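Local structure of arginyl-trna synthetase (Thermus thermophilus, 1IQ0) at residues 407-412 and 440-445. The protein probably attaches arginine to its cognate tRNA in an ATP-dependent reaction, as a monomeric class I aminoacyl-tRNA synthetase. Sequence-based numbering, arbitrary orientation.
Sequences EVLEEA and GAIRFS
Leu409 and Ile442 mark the nearest approach of two helical segments, 407-412 and 440-445, whose axes run 127° apart in direction and come no closer than 10.9 Å. Every side-chain contact across that spacing is made by Ile442 CD1, the terminal methyl of the long branch, which sits among Val408, Leu409 and Ala412, three residues on one face of the other helix. CG1 lies opposite the carbonyl carbon (chi1 -66°), and chi2 of 172° extends the branch fully, carrying CD1 outward from its own helix, toward 407-412. The methyl meets Leu409 CD2 at 3.4 Å, tighter than ordinary van der Waals contact; the two side chains cross at about a right angle, with one methyl of each in contact. Ala412 CB approaches the same Ile442 CD1 at 4.0 Å, and Val408 CG1 stands slightly farther from Ile442 CD1, at 4.3 Å. No hydrogen bond links the segments; the joint is purely apolar. It pairs helix 405-423 with helix 430-448, successive helices between strands 380-390 and 455-457, neighbouring parallel strands at one end of the mixed sheet of the Rossmann-type catalytic domain of class I synthetases. Phe457 of the second strand touches both Val408 and Ile442. Helix 120-138, whose start overlaps the predicted HIGH region, adds Val120 against Val408 and Leu123 against Ile442, while Tyr459 packs on Val408 and Ala412. One residue on from Ile442, Arg443 takes no part in the packing and forms a salt bridge with Asp130 of helix 120-138.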
ATOM      1  N   GLU A 407      -1.888  -0.508 -22.060  1.00 26.07           N
ATOM      2  CA  GLU A 407      -1.280  -1.478 -22.960  1.00 28.92           C
ATOM      3  C   GLU A 407      -0.703  -2.638 -22.160  1.00 31.29           C
ATOM      4  O   GLU A 407      -0.832  -3.787 -22.565  1.00 30.00           O
ATOM      5  CB  GLU A 407      -0.180  -0.829 -23.799  1.00 40.60           C
ATOM      6  CG  GLU A 407      -0.705   0.200 -24.784  1.00 50.70           C
ATOM      7  CD  GLU A 407       0.408   0.899 -25.538  1.00 56.91           C
ATOM      8  OE1 GLU A 407       1.130   0.221 -26.303  1.00 57.53           O
ATOM      9  OE2 GLU A 407       0.561   2.128 -25.358  1.00 61.68           O
ATOM     10  N   VAL A 408      -0.064  -2.342 -21.030  1.00 30.99           N
ATOM     11  CA  VAL A 408       0.494  -3.406 -20.213  1.00 29.93           C
ATOM     12  C   VAL A 408      -0.655  -4.296 -19.757  1.00 30.09           C
ATOM     13  O   VAL A 408      -0.528  -5.517 -19.737  1.00 32.56           O
ATOM     14  CB  VAL A 408       1.252  -2.859 -18.984  1.00 26.16           C
ATOM     15  CG1 VAL A 408       1.690  -4.015 -18.087  1.00 21.66           C
ATOM     16  CG2 VAL A 408       2.486  -2.078 -19.435  1.00 23.08           C
ATOM     17  N   LEU A 409      -1.788  -3.685 -19.417  1.00 28.46           N
ATOM     18  CA  LEU A 409      -2.949  -4.447 -18.987  1.00 30.14           C
ATOM     19  C   LEU A 409      -3.449  -5.362 -20.102  1.00 32.67           C
ATOM     20  O   LEU A 409      -3.677  -6.554 -19.876  1.00 32.30           O
ATOM     21  CB  LEU A 409      -4.081  -3.514 -18.552  1.00 31.64           C
ATOM     22  CG  LEU A 409      -3.926  -2.812 -17.199  1.00 35.84           C
ATOM     23  CD1 LEU A 409      -5.097  -1.868 -16.960  1.00 33.46           C
ATOM     24  CD2 LEU A 409      -3.854  -3.857 -16.096  1.00 36.20           C
ATOM     25  N   GLU A 410      -3.610  -4.815 -21.305  1.00 33.02           N
ATOM     26  CA  GLU A 410      -4.105  -5.610 -22.424  1.00 33.77           C
ATOM     27  C   GLU A 410      -3.159  -6.738 -22.811  1.00 29.27           C
ATOM     28  O   GLU A 410      -3.598  -7.852 -23.064  1.00 30.85           O
ATOM     29  CB  GLU A 410      -4.372  -4.728 -23.647  1.00 45.94           C
ATOM     30  CG  GLU A 410      -3.130  -4.155 -24.307  1.00 59.78           C
ATOM     31  CD  GLU A 410      -3.413  -3.605 -25.697  1.00 65.31           C
ATOM     32  OE1 GLU A 410      -2.485  -3.042 -26.315  1.00 65.21           O
ATOM     33  OE2 GLU A 410      -4.562  -3.742 -26.174  1.00 67.56           O
ATOM     34  N   GLU A 411      -1.865  -6.447 -22.860  1.00 24.60           N
ATOM     35  CA  GLU A 411      -0.875  -7.449 -23.223  1.00 28.19           C
ATOM     36  C   GLU A 411      -0.784  -8.549 -22.163  1.00 33.17           C
ATOM     37  O   GLU A 411      -0.598  -9.718 -22.497  1.00 37.10           O
ATOM     38  CB  GLU A 411       0.488  -6.783 -23.422  1.00 25.53           C
ATOM     39  CG  GLU A 411       1.645  -7.738 -23.750  1.00 32.73           C
ATOM     40  CD  GLU A 411       1.384  -8.608 -24.976  1.00 37.19           C
ATOM     41  OE1 GLU A 411       0.517  -8.245 -25.798  1.00 36.99           O
ATOM     42  OE2 GLU A 411       2.057  -9.653 -25.125  1.00 37.29           O
ATOM     43  N   ALA A 412      -0.916  -8.181 -20.889  1.00 31.67           N
ATOM     44  CA  ALA A 412      -0.866  -9.165 -19.812  1.00 29.28           C
ATOM     45  C   ALA A 412      -2.133 -10.012 -19.841  1.00 26.98           C
ATOM     46  O   ALA A 412      -2.098 -11.213 -19.565  1.00 27.62           O
ATOM     47  CB  ALA A 412      -0.735  -8.472 -18.464  1.00 21.10           C
ATOM     48  N   GLY A 440      -3.780  -9.999 -11.082  1.00 25.14           N
ATOM     49  CA  GLY A 440      -3.023 -10.563  -9.977  1.00 21.47           C
ATOM     50  C   GLY A 440      -1.530 -10.507 -10.230  1.00 21.78           C
ATOM     51  O   GLY A 440      -0.738 -10.250  -9.318  1.00 22.06           O
ATOM     52  N   ALA A 441      -1.135 -10.758 -11.474  1.00 20.40           N
ATOM     53  CA  ALA A 441       0.271 -10.724 -11.839  1.00 22.20           C
ATOM     54  C   ALA A 441       0.809  -9.307 -11.652  1.00 24.78           C
ATOM     55  O   ALA A 441       1.874  -9.101 -11.073  1.00 27.73           O
ATOM     56  CB  ALA A 441       0.436 -11.156 -13.284  1.00 16.74           C
ATOM     57  N   ILE A 442       0.053  -8.335 -12.144  1.00 21.79           N
ATOM     58  CA  ILE A 442       0.434  -6.931 -12.053  1.00 22.78           C
ATOM     59  C   ILE A 442       0.428  -6.384 -10.620  1.00 21.96           C
ATOM     60  O   ILE A 442       1.441  -5.849 -10.152  1.00 23.82           O
ATOM     61  CB  ILE A 442      -0.486  -6.076 -12.967  1.00 24.50           C
ATOM     62  CG1 ILE A 442      -0.227  -6.465 -14.426  1.00 23.94           C
ATOM     63  CG2 ILE A 442      -0.228  -4.578 -12.739  1.00 23.41           C
ATOM     64  CD1 ILE A 442      -1.188  -5.850 -15.418  1.00 19.63           C
ATOM     65  N   ARG A 443      -0.692  -6.526  -9.916  1.00 21.75           N
ATOM     66  CA  ARG A 443      -0.776  -6.033  -8.538  1.00 19.40           C
ATOM     67  C   ARG A 443       0.247  -6.678  -7.615  1.00 21.66           C
ATOM     68  O   ARG A 443       0.815  -6.008  -6.744  1.00 19.01           O
ATOM     69  CB  ARG A 443      -2.180  -6.244  -7.964  1.00 23.49           C
ATOM     70  CG  ARG A 443      -3.239  -5.354  -8.581  1.00 26.49           C
ATOM     71  CD  ARG A 443      -2.901  -3.876  -8.429  1.00 30.72           C
ATOM     72  NE  ARG A 443      -3.520  -3.242  -7.265  1.00 36.04           N
ATOM     73  CZ  ARG A 443      -3.076  -3.339  -6.020  1.00 31.92           C
ATOM     74  NH1 ARG A 443      -1.984  -4.061  -5.741  1.00 28.18           N
ATOM     75  NH2 ARG A 443      -3.715  -2.700  -5.052  1.00 36.89           N
ATOM     76  N   PHE A 444       0.503  -7.971  -7.797  1.00 20.21           N
ATOM     77  CA  PHE A 444       1.476  -8.647  -6.937  1.00 20.25           C
ATOM     78  C   PHE A 444       2.900  -8.213  -7.254  1.00 16.47           C
ATOM     79  O   PHE A 444       3.705  -7.992  -6.354  1.00 21.89           O
ATOM     80  CB  PHE A 444       1.381 -10.174  -7.069  1.00 22.80           C
ATOM     81  CG  PHE A 444       2.084 -10.906  -5.958  1.00 22.68           C
ATOM     82  CD1 PHE A 444       1.457 -11.100  -4.735  1.00 21.91           C
ATOM     83  CD2 PHE A 444       3.400 -11.333  -6.109  1.00 21.53           C
ATOM     84  CE1 PHE A 444       2.128 -11.707  -3.671  1.00 20.94           C
ATOM     85  CE2 PHE A 444       4.081 -11.938  -5.057  1.00 18.90           C
ATOM     86  CZ  PHE A 444       3.444 -12.124  -3.835  1.00 22.23           C
ATOM     87  N   SER A 445       3.220  -8.106  -8.538  1.00 19.84           N
ATOM     88  CA  SER A 445       4.557  -7.677  -8.946  1.00 21.99           C
ATOM     89  C   SER A 445       4.886  -6.278  -8.396  1.00 22.94           C
ATOM     90  O   SER A 445       5.968  -6.037  -7.867  1.00 25.40           O
ATOM     91  CB  SER A 445       4.650  -7.654 -10.473  1.00 21.48           C
ATOM     92  OG  SER A 445       5.863  -7.051 -10.898  1.00 20.14           O
TER